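Local structure of KLLA0E08119p (Kluyveromyces lactis, 3VA7) at residues E764-K769 and L809-D814; G787-L792 and A843-I848; D510-R515 and L653-S658; N660-I665 and N688-V693. The protein probably catalyses, as the biotin-dependent urea carboxylase part of a longer multifunctional enzyme, the ATP-driven carboxylation of urea to urea-1-carboxylate. One frame throughout, in Å; residues are numbered along the deposited sequence.

In the fold
All four contacts lie in the carboxyltransferase part of the chain, and contacts 1 and 2 meet at its sodium ion. Contact 1 is the middle of the group: its centre is about 11 Å from those of contacts 2 and 3 and about 14 Å from that of contact 4, whereas contacts 2 and 4 are about 21 Å apart, centre to centre. Along the sequence contact 3 closes first, contact 4 follows, and the segments of contacts 1 and 2 then alternate. Helix 786-802 supplies one side of contact 2 and touches residues of contacts 1 and 3. Strand 662-669, at contact 4, packs on Lys769 of contact 1, whose segment also holds Glu764, a sodium ligand.

Contact 1: E764-K769 and L809-D814; sequences EAELWK and LELSDD. With NA (sodium ion), chain K.
Leu811 lays its two methyl groups over the ion pair of Glu766 and Lys769, in the carboxyltransferase domain where the short helix 767-770 meets the loop that follows helix 786-802. CD2 does most of the touching, 3.4 Å from Lys769 NZ and close to Glu766 OE1 as well, while CD1 reaches over the carboxylate. Under this apolar lid, Lys769 NZ donates to Glu766 OE1 at 2.9 Å on the syn side, 21° out of the carboxylate plane. The glutamate chain turns sharply at chi2 (-90°), which folds its carboxylate back to the lysine three residues further on. The buried OE1 also accepts from Gly666 N, so the pair is tied to strand 662-669. With Glu766 cut back to an alanine, the buried ammonium of Lys769 would probably lose its counter-charge and Gly666 N its acceptor.

A second, wetter link runs through Trp768. Its NE1 donates to a water at 3.2 Å, which lies in the plane of the indole, and the same water donates to Glu810 OE2; Glu810 OE1 is held by Thr656. The aliphatic chain of Lys769 covers one face of the indole, with CG 3.6 Å above the plane near the rim. At the far end of the 764-769 segment, Glu764 is extended, with CG anti to the backbone N (chi1 -177°), and its OE2 meets the sodium ion at 2.7 Å.

Contact 2: G787-L792 and A843-I848; sequences GVARQL and AGDRYI. With NA (sodium ion), chain K.
The sodium site brings Arg790 of helix 786-802 and Asp845 together, with Glu764 supplying the third protein ligand. Asp845 OD2 is modelled 2.0 Å from the ion, shorter than usual for sodium and uncertain at this resolution. Water 2 lies 2.9 Å from the sodium and accepts from Arg790 NH1 at 3.1 Å. NH1 itself is placed very near the sodium, an unusual neighbour for a cationic group, and that closeness is likewise doubtful. The arginine chain bends at chi2 (-69°) and again at chi3, curling its guanidinium back to the ion. Both water 2 and Asp845 OD2 lie at the guanidinium edge, near its plane, while the carboxylate is turned 56° against it. Arg790 and Asp845 make no direct hydrogen bond, and the metal and its water mediate between them.

Asp845 occupies the second position of a type I turn from Gly844 to Tyr847, the tip of a beta hairpin joining strands 838-842 and 847-852. Ala843 N donates to Tyr847 O at 3.1 Å to close the hairpin. Gly844, with a positive phi, has no room for a side chain beside the carbonyl oxygen before it. The other carboxylate oxygen of Asp845, OD1, abuts the methyl of Ala789 on the helix surface. Beside the site, Arg846 NE forms a salt bridge with Glu764 OE2.

Contact 3: D510-R515 and L653-S658; sequences DSYSFR and LLPTLS
Leu653 O receives the phenolic hydroxyl of Tyr512 at 2.8 Å from OH, in the carbonyl plane and on a lone pair, with a C=O...donor angle of 136°. This is the one hydrogen bond between the two segments, and it ties the first turn of helix 511-520 to the irregular loop 653-658. With CG anti to the backbone N (chi1 -164°), the tyrosine ring extends from the helix to the loop and presents its edge there. Pro655 packs at the same edge, its CD 3.7 Å from Tyr512 CE2, and its CG also approaches Ser513 OG. Gln796, Ser799 and Ile800 of helix 786-802 touch the tyrosine too, so the ring is wedged between that helix and the loop.

Just before the helix, Asp510 caps its start. Its OD2 accepts from Ser513 N at 3.1 Å, with an N-H...acceptor angle of 157°, the donor lying above the carboxylate plane. The other oxygen, OD1, is bound by Gln772. Aspartate before the first turn, taking up an otherwise unpaired backbone N-H, is the classic side-chain N-cap of an alpha-helix.

Contact 4: N660-I665 and N688-V693; sequences NKDWKI and NDKWKV
Strands 662-669 and 691-698 both pair with strand 778-783 in the mixed sheet of the carboxyltransferase domain, and Asp662 and Lys690 reach across that intervening strand to form a salt bridge. Their CA atoms are 9.1 Å apart, so the link is carried wholly by side chains. Lys690 NZ donates to Asp662 OD1 at 2.8 Å, coming from above the carboxylate plane, 43° out of it. The two side chains cross at about a right angle. Asp662 holds CG anti to its own nitrogen (chi1 166°), while the lysine, on the exposed side of the sheet, bends at chi2 and chi3 to bring its CD and CE past the same oxygen.

OD1 is gripped twice, since Thr778 OG1 of the middle strand also bonds to it. Lys664, two residues along the strand from Asp662, directs its ammonium to Gln780 OE1, and this leaves Lys664 NZ 4.0 Å from Lys690 NZ. Replacing Asp662 by an asparagine would probably leave Lys690 without its counter-charge, and its long chain freer to swing away. Two ammonium groups so near each other would be expected to repel; the carboxylate of Asp662 and the amide oxygen of Gln780 probably offset this, and solvent at the surface is likely to screen the rest.

Contact 1: E764-K769 and L809-D814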
loop_
_atom_site.group_PDB
_atom_site.type_symbol
_atom_site.label_atom_id
_atom_site.label_comp_id
_atom_site.label_asym_id
_atom_site.label_seq_id
_atom_site.Cartn_x
_atom_site.Cartn_y
_atom_site.Cartn_z
ATOM N N GLU A 764 26.803 -7.021 6.714
ATOM C CA GLU A 764 25.459 -7.173 7.203
ATOM C C GLU A 764 25.314 -6.553 8.588
ATOM O O GLU A 764 24.383 -5.769 8.837
ATOM C CB GLU A 764 25.109 -8.648 7.270
ATOM C CG GLU A 764 23.680 -8.933 7.697
ATOM C CD GLU A 764 23.334 -10.399 7.553
ATOM O OE1 GLU A 764 22.267 -10.793 8.051
ATOM O OE2 GLU A 764 24.156 -11.169 6.961
ATOM N N ALA A 765 26.259 -6.912 9.461
ATOM C CA ALA A 765 26.185 -6.704 10.898
ATOM C C ALA A 765 26.660 -5.315 11.224
ATOM O O ALA A 765 26.558 -4.886 12.386
ATOM C CB ALA A 765 27.087 -7.714 11.604
ATOM N N GLU A 766 27.228 -4.644 10.227
ATOM C CA GLU A 766 27.564 -3.234 10.347
ATOM C C GLU A 766 26.459 -2.252 9.875
ATOM O O GLU A 766 26.502 -1.059 10.204
ATOM C CB GLU A 766 28.904 -2.927 9.676
ATOM C CG GLU A 766 30.025 -3.673 10.326
ATOM C CD GLU A 766 30.623 -2.871 11.450
ATOM O OE1 GLU A 766 31.209 -1.818 11.126
ATOM O OE2 GLU A 766 30.494 -3.266 12.623
ATOM N N LEU A 767 25.474 -2.756 9.133
ATOM C CA LEU A 767 24.378 -1.911 8.610
ATOM C C LEU A 767 23.629 -1.125 9.688
ATOM O O LEU A 767 23.190 -0.025 9.411
ATOM C CB LEU A 767 23.394 -2.733 7.756
ATOM C CG LEU A 767 23.714 -2.578 6.276
ATOM C CD1 LEU A 767 22.809 -3.462 5.414
ATOM C CD2 LEU A 767 23.534 -1.119 5.885
ATOM N N TRP A 768 23.492 -1.681 10.901
ATOM C CA TRP A 768 22.837 -0.977 11.990
ATOM C C TRP A 768 23.443 0.375 12.255
ATOM O O TRP A 768 22.749 1.255 12.663
ATOM C CB TRP A 768 22.863 -1.765 13.286
ATOM C CG TRP A 768 24.146 -1.580 14.116
ATOM C CD1 TRP A 768 25.274 -2.360 14.070
ATOM C CD2 TRP A 768 24.406 -0.557 15.099
ATOM N NE1 TRP A 768 26.226 -1.880 14.959
ATOM C CE2 TRP A 768 25.720 -0.785 15.607
ATOM C CE3 TRP A 768 23.663 0.526 15.596
ATOM C CZ2 TRP A 768 26.300 0.026 16.605
ATOM C CZ3 TRP A 768 24.242 1.344 16.565
ATOM C CH2 TRP A 768 25.559 1.082 17.062
ATOM N N LYS A 769 24.738 0.530 12.035
ATOM C CA LYS A 769 25.382 1.818 12.202
ATOM C C LYS A 769 24.772 2.808 11.250
ATOM O O LYS A 769 24.462 3.961 11.647
ATOM C CB LYS A 769 26.906 1.750 11.996
ATOM C CG LYS A 769 27.671 1.221 13.218
ATOM C CD LYS A 769 29.136 0.925 12.878
ATOM C CE LYS A 769 29.744 0.216 14.038
ATOM N NZ LYS A 769 30.973 -0.543 13.686
ATOM N N LEU A 809 30.332 -9.103 19.835
ATOM C CA LEU A 809 31.581 -8.640 19.299
ATOM C C LEU A 809 31.351 -7.389 18.500
ATOM O O LEU A 809 30.325 -7.262 17.870
ATOM C CB LEU A 809 32.133 -9.695 18.381
ATOM C CG LEU A 809 33.144 -10.591 19.042
ATOM C CD1 LEU A 809 32.735 -12.031 18.761
ATOM C CD2 LEU A 809 34.506 -10.240 18.442
ATOM N N GLU A 810 32.318 -6.478 18.530
ATOM C CA GLU A 810 32.225 -5.216 17.831
ATOM C C GLU A 810 33.554 -4.946 17.191
ATOM O O GLU A 810 34.570 -5.523 17.590
ATOM C CB GLU A 810 31.858 -4.059 18.758
ATOM C CG GLU A 810 30.381 -4.000 19.150
ATOM C CD GLU A 810 29.976 -2.646 19.745
ATOM O OE1 GLU A 810 30.469 -2.340 20.883
ATOM O OE2 GLU A 810 29.156 -1.920 19.084
ATOM N N LEU A 811 33.531 -4.091 16.175
ATOM C CA LEU A 811 34.722 -3.565 15.534
ATOM C C LEU A 811 35.837 -3.265 16.553
ATOM O O LEU A 811 35.591 -2.671 17.630
ATOM C CB LEU A 811 34.324 -2.290 14.785
ATOM C CG LEU A 811 34.816 -2.128 13.358
ATOM C CD1 LEU A 811 34.480 -3.377 12.582
ATOM C CD2 LEU A 811 34.245 -0.898 12.671
ATOM N N SER A 812 37.049 -3.705 16.226
ATOM C CA SER A 812 38.251 -3.347 16.992
ATOM C C SER A 812 39.435 -3.528 16.068
ATOM O O SER A 812 39.349 -4.321 15.125
ATOM C CB SER A 812 38.411 -4.196 18.258
ATOM O OG SER A 812 38.578 -5.563 17.929
ATOM N N ASP A 813 40.525 -2.800 16.317
ATOM C CA ASP A 813 41.636 -2.763 15.357
ATOM C C ASP A 813 42.150 -4.093 14.840
ATOM O O ASP A 813 42.469 -4.193 13.658
ATOM C CB ASP A 813 42.776 -1.905 15.872
ATOM C CG ASP A 813 42.310 -0.505 16.169
ATOM O OD1 ASP A 813 41.734 0.112 15.237
ATOM O OD2 ASP A 813 42.458 -0.050 17.337
ATOM N N ASP A 814 42.195 -5.109 15.703
ATOM C CA ASP A 814 42.680 -6.432 15.293
ATOM C C ASP A 814 41.673 -7.199 14.427
ATOM O O ASP A 814 41.963 -8.290 13.919
ATOM C CB ASP A 814 43.117 -7.271 16.507
ATOM C CG ASP A 814 42.066 -7.305 17.615
ATOM O OD1 ASP A 814 42.016 -6.314 18.410
ATOM O OD2 ASP A 814 41.318 -8.334 17.699
HETATM NA NA NA K . 26.345 -12.774 7.123
HETATM O O HOH W 1 28.975 -3.113 16.159
HETATM O O HOH W 2 23.689 -14.002 7.386
#

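Contact 2: G787-L792 and A843-I848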
loop_
_atom_site.group_PDB
_atom_site.type_symbol
_atom_site.label_atom_id
_atom_site.label_comp_id
_atom_site.label_asym_id
_atom_site.label_seq_id
_atom_site.Cartn_x
_atom_site.Cartn_y
_atom_site.Cartn_z
ATOM N N GLY A 787 35.447 -13.392 6.743
ATOM C CA GLY A 787 35.334 -14.144 8.001
ATOM C C GLY A 787 35.030 -13.231 9.185
ATOM O O GLY A 787 34.156 -13.497 10.045
ATOM N N VAL A 788 35.757 -12.130 9.253
ATOM C CA VAL A 788 35.489 -11.173 10.327
ATOM C C VAL A 788 34.022 -10.715 10.264
ATOM O O VAL A 788 33.359 -10.610 11.275
ATOM C CB VAL A 788 36.484 -9.993 10.286
ATOM C CG1 VAL A 788 36.034 -8.880 11.191
ATOM C CG2 VAL A 788 37.831 -10.497 10.707
ATOM N N ALA A 789 33.535 -10.503 9.060
ATOM C CA ALA A 789 32.198 -10.053 8.839
ATOM C C ALA A 789 31.174 -11.070 9.360
ATOM O O ALA A 789 30.162 -10.692 9.936
ATOM C CB ALA A 789 32.024 -9.793 7.369
ATOM N N ARG A 790 31.470 -12.361 9.226
ATOM C CA ARG A 790 30.584 -13.443 9.755
ATOM C C ARG A 790 30.604 -13.494 11.259
ATOM O O ARG A 790 29.575 -13.757 11.902
ATOM C CB ARG A 790 30.958 -14.801 9.163
ATOM C CG ARG A 790 30.892 -14.788 7.619
ATOM C CD ARG A 790 29.446 -14.668 7.223
ATOM N NE ARG A 790 28.782 -15.771 7.911
ATOM C CZ ARG A 790 27.487 -15.869 8.158
ATOM N NH1 ARG A 790 26.647 -14.893 7.771
ATOM N NH2 ARG A 790 27.055 -16.953 8.816
ATOM N N GLN A 791 31.781 -13.203 11.819
ATOM C CA GLN A 791 32.001 -13.259 13.279
ATOM C C GLN A 791 31.093 -12.253 13.964
ATOM O O GLN A 791 30.374 -12.619 14.914
ATOM C CB GLN A 791 33.480 -12.983 13.647
ATOM C CG GLN A 791 34.402 -14.206 13.668
ATOM C CD GLN A 791 35.896 -13.832 13.647
ATOM O OE1 GLN A 791 36.630 -14.258 12.757
ATOM N NE2 GLN A 791 36.337 -13.011 14.609
ATOM N N LEU A 792 31.127 -11.002 13.480
ATOM C CA LEU A 792 30.291 -9.956 14.042
ATOM C C LEU A 792 28.829 -10.416 13.978
ATOM O O LEU A 792 28.092 -10.389 14.966
ATOM C CB LEU A 792 30.498 -8.667 13.267
ATOM C CG LEU A 792 31.862 -7.982 13.369
ATOM C CD1 LEU A 792 32.139 -6.992 12.236
ATOM C CD2 LEU A 792 31.981 -7.264 14.693
ATOM N N ALA A 843 30.621 -9.379 -3.175
ATOM C CA ALA A 843 29.648 -8.286 -3.096
ATOM C C ALA A 843 28.881 -8.315 -1.798
ATOM O O ALA A 843 27.670 -8.565 -1.776
ATOM C CB ALA A 843 28.679 -8.341 -4.304
ATOM N N GLY A 844 29.589 -8.069 -0.721
ATOM C CA GLY A 844 28.994 -8.146 0.589
ATOM C C GLY A 844 29.212 -9.485 1.259
ATOM O O GLY A 844 29.420 -10.496 0.638
ATOM N N ASP A 845 29.245 -9.431 2.561
ATOM C CA ASP A 845 29.100 -10.540 3.490
ATOM C C ASP A 845 28.159 -11.715 2.944
ATOM O O ASP A 845 28.295 -12.874 3.326
ATOM C CB ASP A 845 28.499 -9.775 4.718
ATOM C CG ASP A 845 28.407 -10.594 5.918
ATOM O OD1 ASP A 845 29.188 -10.357 6.822
ATOM O OD2 ASP A 845 27.534 -11.495 6.046
ATOM N N ARG A 846 27.174 -11.380 2.095
ATOM C CA ARG A 846 26.038 -12.278 1.773
ATOM C C ARG A 846 25.903 -12.663 0.290
ATOM O O ARG A 846 24.944 -13.352 -0.094
ATOM C CB ARG A 846 24.691 -11.639 2.164
ATOM C CG ARG A 846 24.274 -11.814 3.612
ATOM C CD ARG A 846 23.079 -11.005 3.966
ATOM N NE ARG A 846 23.422 -9.584 3.977
ATOM C CZ ARG A 846 22.559 -8.603 4.268
ATOM N NH1 ARG A 846 21.292 -8.890 4.586
ATOM N NH2 ARG A 846 22.986 -7.349 4.300
ATOM N N TYR A 847 26.829 -12.228 -0.558
ATOM C CA TYR A 847 26.609 -12.486 -1.957
ATOM C C TYR A 847 27.867 -12.450 -2.738
ATOM O O TYR A 847 28.825 -11.728 -2.386
ATOM C CB TYR A 847 25.834 -11.348 -2.620
ATOM C CG TYR A 847 24.728 -10.644 -1.901
ATOM C CD1 TYR A 847 24.987 -9.721 -0.842
ATOM C CD2 TYR A 847 23.427 -10.834 -2.341
ATOM C CE1 TYR A 847 23.966 -9.058 -0.234
ATOM C CE2 TYR A 847 22.384 -10.154 -1.767
ATOM C CZ TYR A 847 22.647 -9.261 -0.736
ATOM O OH TYR A 847 21.543 -8.653 -0.234
ATOM N N ILE A 848 27.787 -13.152 -3.863
ATOM C CA ILE A 848 28.820 -13.152 -4.872
ATOM C C ILE A 848 28.129 -12.677 -6.143
ATOM O O ILE A 848 27.075 -13.180 -6.507
ATOM C CB ILE A 848 29.397 -14.605 -5.097
ATOM C CG1 ILE A 848 30.165 -15.129 -3.835
ATOM C CG2 ILE A 848 30.233 -14.682 -6.335
ATOM C CD1 ILE A 848 31.026 -16.487 -4.088
HETATM NA NA NA K . 26.345 -12.774 7.123
HETATM O O HOH W 2 23.689 -14.002 7.386
#

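Contact 3: D510-R515 and L653-S658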
loop_
_atom_site.group_PDB
_atom_site.type_symbol
_atom_site.label_atom_id
_atom_site.label_comp_id
_atom_site.label_asym_id
_atom_site.label_seq_id
_atom_site.Cartn_x
_atom_site.Cartn_y
_atom_site.Cartn_z
ATOM N N ASP A 510 18.058 -0.189 11.736
ATOM C CA ASP A 510 19.118 -0.602 12.657
ATOM C C ASP A 510 18.547 -1.860 13.241
ATOM O O ASP A 510 17.720 -1.814 14.168
ATOM C CB ASP A 510 19.423 0.481 13.731
ATOM C CG ASP A 510 20.007 -0.093 15.097
ATOM O OD1 ASP A 510 20.139 0.685 16.100
ATOM O OD2 ASP A 510 20.327 -1.302 15.195
ATOM N N SER A 511 18.977 -2.994 12.702
ATOM C CA SER A 511 18.335 -4.238 13.095
ATOM C C SER A 511 18.708 -4.742 14.454
ATOM O O SER A 511 17.900 -5.478 15.053
ATOM C CB SER A 511 18.433 -5.357 12.047
ATOM O OG SER A 511 19.651 -6.048 12.038
ATOM N N TYR A 512 19.867 -4.341 14.973
ATOM C CA TYR A 512 20.305 -4.814 16.324
ATOM C C TYR A 512 19.444 -4.285 17.503
ATOM O O TYR A 512 18.873 -5.076 18.300
ATOM C CB TYR A 512 21.829 -4.605 16.554
ATOM C CG TYR A 512 22.349 -5.402 17.721
ATOM C CD1 TYR A 512 22.216 -6.788 17.756
ATOM C CD2 TYR A 512 22.904 -4.773 18.827
ATOM C CE1 TYR A 512 22.642 -7.515 18.838
ATOM C CE2 TYR A 512 23.322 -5.502 19.933
ATOM C CZ TYR A 512 23.192 -6.864 19.931
ATOM O OH TYR A 512 23.603 -7.588 21.017
ATOM N N SER A 513 19.330 -2.967 17.592
ATOM C CA SER A 513 18.454 -2.338 18.559
ATOM C C SER A 513 17.042 -2.871 18.442
ATOM O O SER A 513 16.345 -3.065 19.470
ATOM C CB SER A 513 18.426 -0.822 18.365
ATOM O OG SER A 513 19.714 -0.190 18.267
ATOM N N PHE A 514 16.597 -3.122 17.199
ATOM C CA PHE A 514 15.219 -3.546 16.983
ATOM C C PHE A 514 15.036 -4.873 17.714
ATOM O O PHE A 514 14.042 -5.088 18.413
ATOM C CB PHE A 514 14.902 -3.694 15.493
ATOM C CG PHE A 514 13.522 -4.282 15.214
ATOM C CD1 PHE A 514 12.441 -3.457 14.955
ATOM C CD2 PHE A 514 13.323 -5.679 15.203
ATOM C CE1 PHE A 514 11.154 -4.021 14.718
ATOM C CE2 PHE A 514 12.039 -6.268 14.972
ATOM C CZ PHE A 514 10.947 -5.424 14.714
ATOM N N ARG A 515 16.010 -5.769 17.545
ATOM C CA ARG A 515 15.880 -7.114 18.082
ATOM C C ARG A 515 16.144 -7.119 19.573
ATOM O O ARG A 515 15.552 -7.888 20.307
ATOM C CB ARG A 515 16.821 -8.071 17.383
ATOM C CG ARG A 515 16.618 -8.128 15.883
ATOM C CD ARG A 515 17.000 -9.450 15.374
ATOM N NE ARG A 515 18.416 -9.584 15.122
ATOM C CZ ARG A 515 19.080 -10.754 15.194
ATOM N NH1 ARG A 515 18.457 -11.899 15.545
ATOM N NH2 ARG A 515 20.383 -10.768 14.954
ATOM N N LEU A 653 25.699 -6.467 26.027
ATOM C CA LEU A 653 25.025 -6.703 24.762
ATOM C C LEU A 653 24.490 -5.430 24.061
ATOM O O LEU A 653 24.036 -5.507 22.899
ATOM C CB LEU A 653 23.864 -7.684 24.960
ATOM C CG LEU A 653 24.164 -9.035 25.605
ATOM C CD1 LEU A 653 22.991 -10.003 25.387
ATOM C CD2 LEU A 653 25.518 -9.620 25.106
ATOM N N LEU A 654 24.512 -4.278 24.748
ATOM C CA LEU A 654 24.086 -3.043 24.084
ATOM C C LEU A 654 25.109 -2.627 23.032
ATOM O O LEU A 654 26.304 -2.831 23.231
ATOM C CB LEU A 654 23.847 -1.897 25.062
ATOM C CG LEU A 654 22.799 -2.176 26.138
ATOM C CD1 LEU A 654 22.727 -0.953 27.076
ATOM C CD2 LEU A 654 21.408 -2.586 25.564
ATOM N N PRO A 655 24.634 -2.086 21.896
ATOM C CA PRO A 655 25.542 -1.600 20.876
ATOM C C PRO A 655 26.165 -0.275 21.298
ATOM O O PRO A 655 25.542 0.483 22.048
ATOM C CB PRO A 655 24.622 -1.383 19.666
ATOM C CG PRO A 655 23.267 -1.222 20.240
ATOM C CD PRO A 655 23.247 -2.138 21.407
ATOM N N THR A 656 27.371 -0.013 20.816
ATOM C CA THR A 656 28.059 1.217 21.107
ATOM C C THR A 656 27.854 2.164 19.966
ATOM O O THR A 656 28.550 2.112 18.954
ATOM C CB THR A 656 29.601 1.043 21.283
ATOM O OG1 THR A 656 29.878 -0.111 22.066
ATOM C CG2 THR A 656 30.178 2.242 21.981
ATOM N N LEU A 657 26.915 3.068 20.172
ATOM C CA LEU A 657 26.691 4.182 19.291
ATOM C C LEU A 657 27.823 5.177 19.417
ATOM O O LEU A 657 28.405 5.316 20.466
ATOM C CB LEU A 657 25.366 4.813 19.675
ATOM C CG LEU A 657 24.139 4.106 19.113
ATOM C CD1 LEU A 657 23.849 2.838 19.902
ATOM C CD2 LEU A 657 22.926 5.014 19.117
ATOM N N SER A 658 28.161 5.867 18.347
ATOM C CA SER A 658 29.120 6.965 18.425
ATOM C C SER A 658 28.725 8.033 19.412
ATOM O O SER A 658 27.556 8.189 19.789
ATOM C CB SER A 658 29.231 7.647 17.091
ATOM O OG SER A 658 30.155 8.700 17.171
#

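Contact 4: N660-I665 and N688-V693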
loop_
_atom_site.group_PDB
_atom_site.type_symbol
_atom_site.label_atom_id
_atom_site.label_comp_id
_atom_site.label_asym_id
_atom_site.label_seq_id
_atom_site.Cartn_x
_atom_site.Cartn_y
_atom_site.Cartn_z
ATOM N N ASN A 660 30.050 11.379 19.191
ATOM C CA ASN A 660 30.564 12.614 18.647
ATOM C C ASN A 660 30.387 12.671 17.110
ATOM O O ASN A 660 31.236 13.231 16.382
ATOM C CB ASN A 660 32.070 12.705 19.015
ATOM C CG ASN A 660 32.901 11.556 18.415
ATOM O OD1 ASN A 660 32.530 10.374 18.520
ATOM N ND2 ASN A 660 34.004 11.905 17.765
ATOM N N LYS A 661 29.295 12.088 16.620
ATOM C CA LYS A 661 28.883 12.238 15.207
ATOM C C LYS A 661 29.979 11.731 14.283
ATOM O O LYS A 661 30.234 12.248 13.185
ATOM C CB LYS A 661 28.426 13.682 14.878
ATOM C CG LYS A 661 27.149 14.099 15.655
ATOM C CD LYS A 661 26.667 15.542 15.366
ATOM C CE LYS A 661 25.892 15.665 13.994
ATOM N NZ LYS A 661 24.451 15.239 14.100
ATOM N N ASP A 662 30.642 10.678 14.740
ATOM C CA ASP A 662 31.752 10.169 13.960
ATOM C C ASP A 662 31.862 8.667 14.167
ATOM O O ASP A 662 31.740 8.182 15.304
ATOM C CB ASP A 662 33.037 10.919 14.297
ATOM C CG ASP A 662 34.255 10.227 13.771
ATOM O OD1 ASP A 662 34.634 10.421 12.560
ATOM O OD2 ASP A 662 34.809 9.450 14.593
ATOM N N TRP A 663 32.070 7.936 13.067
ATOM C CA TRP A 663 31.838 6.497 13.108
ATOM C C TRP A 663 32.776 5.765 12.225
ATOM O O TRP A 663 33.123 6.271 11.148
ATOM C CB TRP A 663 30.481 6.201 12.511
ATOM C CG TRP A 663 29.281 6.808 13.097
ATOM C CD1 TRP A 663 28.785 8.063 12.862
ATOM C CD2 TRP A 663 28.351 6.140 13.955
ATOM N NE1 TRP A 663 27.584 8.230 13.579
ATOM C CE2 TRP A 663 27.301 7.059 14.242
ATOM C CE3 TRP A 663 28.285 4.848 14.487
ATOM C CZ2 TRP A 663 26.208 6.716 15.018
ATOM C CZ3 TRP A 663 27.195 4.506 15.298
ATOM C CH2 TRP A 663 26.167 5.433 15.550
ATOM N N LYS A 664 33.164 4.553 12.644
ATOM C CA LYS A 664 33.939 3.671 11.732
ATOM C C LYS A 664 32.987 2.593 11.335
ATOM O O LYS A 664 32.281 2.032 12.196
ATOM C CB LYS A 664 35.172 3.037 12.378
ATOM C CG LYS A 664 36.229 4.014 12.929
ATOM C CD LYS A 664 36.691 5.014 11.925
ATOM C CE LYS A 664 37.348 6.212 12.612
ATOM N NZ LYS A 664 37.999 7.120 11.628
ATOM N N ILE A 665 32.937 2.318 10.031
ATOM C CA ILE A 665 31.945 1.408 9.507
ATOM C C ILE A 665 32.584 0.330 8.670
ATOM O O ILE A 665 33.178 0.624 7.620
ATOM C CB ILE A 665 30.840 2.202 8.764
ATOM C CG1 ILE A 665 30.167 3.162 9.766
ATOM C CG2 ILE A 665 29.812 1.256 8.100
ATOM C CD1 ILE A 665 28.844 3.661 9.370
ATOM N N ASN A 688 40.804 6.016 3.023
ATOM C CA ASN A 688 41.577 6.943 3.843
ATOM C C ASN A 688 40.744 8.123 4.341
ATOM O O ASN A 688 40.792 8.422 5.534
ATOM C CB ASN A 688 42.832 7.455 3.128
ATOM C CG ASN A 688 43.889 6.354 2.861
ATOM O OD1 ASN A 688 43.803 5.203 3.358
ATOM N ND2 ASN A 688 44.904 6.717 2.054
ATOM N N ASP A 689 40.002 8.796 3.452
ATOM C CA ASP A 689 39.168 9.960 3.851
ATOM C C ASP A 689 37.852 9.652 4.583
ATOM O O ASP A 689 37.369 8.509 4.567
ATOM C CB ASP A 689 38.896 10.894 2.676
ATOM C CG ASP A 689 40.167 11.313 1.986
ATOM O OD1 ASP A 689 40.077 11.903 0.877
ATOM O OD2 ASP A 689 41.266 10.998 2.533
ATOM N N LYS A 690 37.328 10.679 5.254
ATOM C CA LYS A 690 36.069 10.588 5.934
ATOM C C LYS A 690 35.000 11.089 5.012
ATOM O O LYS A 690 35.259 11.889 4.119
ATOM C CB LYS A 690 36.069 11.396 7.228
ATOM C CG LYS A 690 37.095 10.907 8.173
ATOM C CD LYS A 690 36.607 10.807 9.565
ATOM C CE LYS A 690 37.763 11.151 10.541
ATOM N NZ LYS A 690 37.326 11.080 11.988
ATOM N N TRP A 691 33.798 10.581 5.230
ATOM C CA TRP A 691 32.637 10.908 4.423
ATOM C C TRP A 691 31.639 11.587 5.335
ATOM O O TRP A 691 31.444 11.142 6.474
ATOM C CB TRP A 691 32.003 9.624 3.877
ATOM C CG TRP A 691 32.829 8.982 2.798
ATOM C CD1 TRP A 691 33.783 7.970 2.941
ATOM C CD2 TRP A 691 32.802 9.315 1.413
ATOM N NE1 TRP A 691 34.322 7.671 1.717
ATOM C CE2 TRP A 691 33.749 8.478 0.763
ATOM C CE3 TRP A 691 32.068 10.229 0.658
ATOM C CZ2 TRP A 691 33.978 8.543 -0.611
ATOM C CZ3 TRP A 691 32.306 10.316 -0.703
ATOM C CH2 TRP A 691 33.249 9.472 -1.331
ATOM N N LYS A 692 31.001 12.642 4.816
ATOM C CA LYS A 692 30.002 13.385 5.559
ATOM C C LYS A 692 28.592 12.975 5.090
ATOM O O LYS A 692 28.341 12.907 3.884
ATOM C CB LYS A 692 30.260 14.864 5.320
ATOM C CG LYS A 692 29.649 15.856 6.304
ATOM C CD LYS A 692 30.501 17.148 6.247
ATOM C CE LYS A 692 30.390 18.053 7.508
ATOM N NZ LYS A 692 30.473 17.392 8.877
ATOM N N VAL A 693 27.693 12.715 6.022
ATOM C CA VAL A 693 26.323 12.372 5.711
ATOM C C VAL A 693 25.473 13.577 5.225
ATOM O O VAL A 693 25.355 14.607 5.926
ATOM C CB VAL A 693 25.644 11.788 6.954
ATOM C CG1 VAL A 693 24.170 11.389 6.644
ATOM C CG2 VAL A 693 26.419 10.622 7.455
#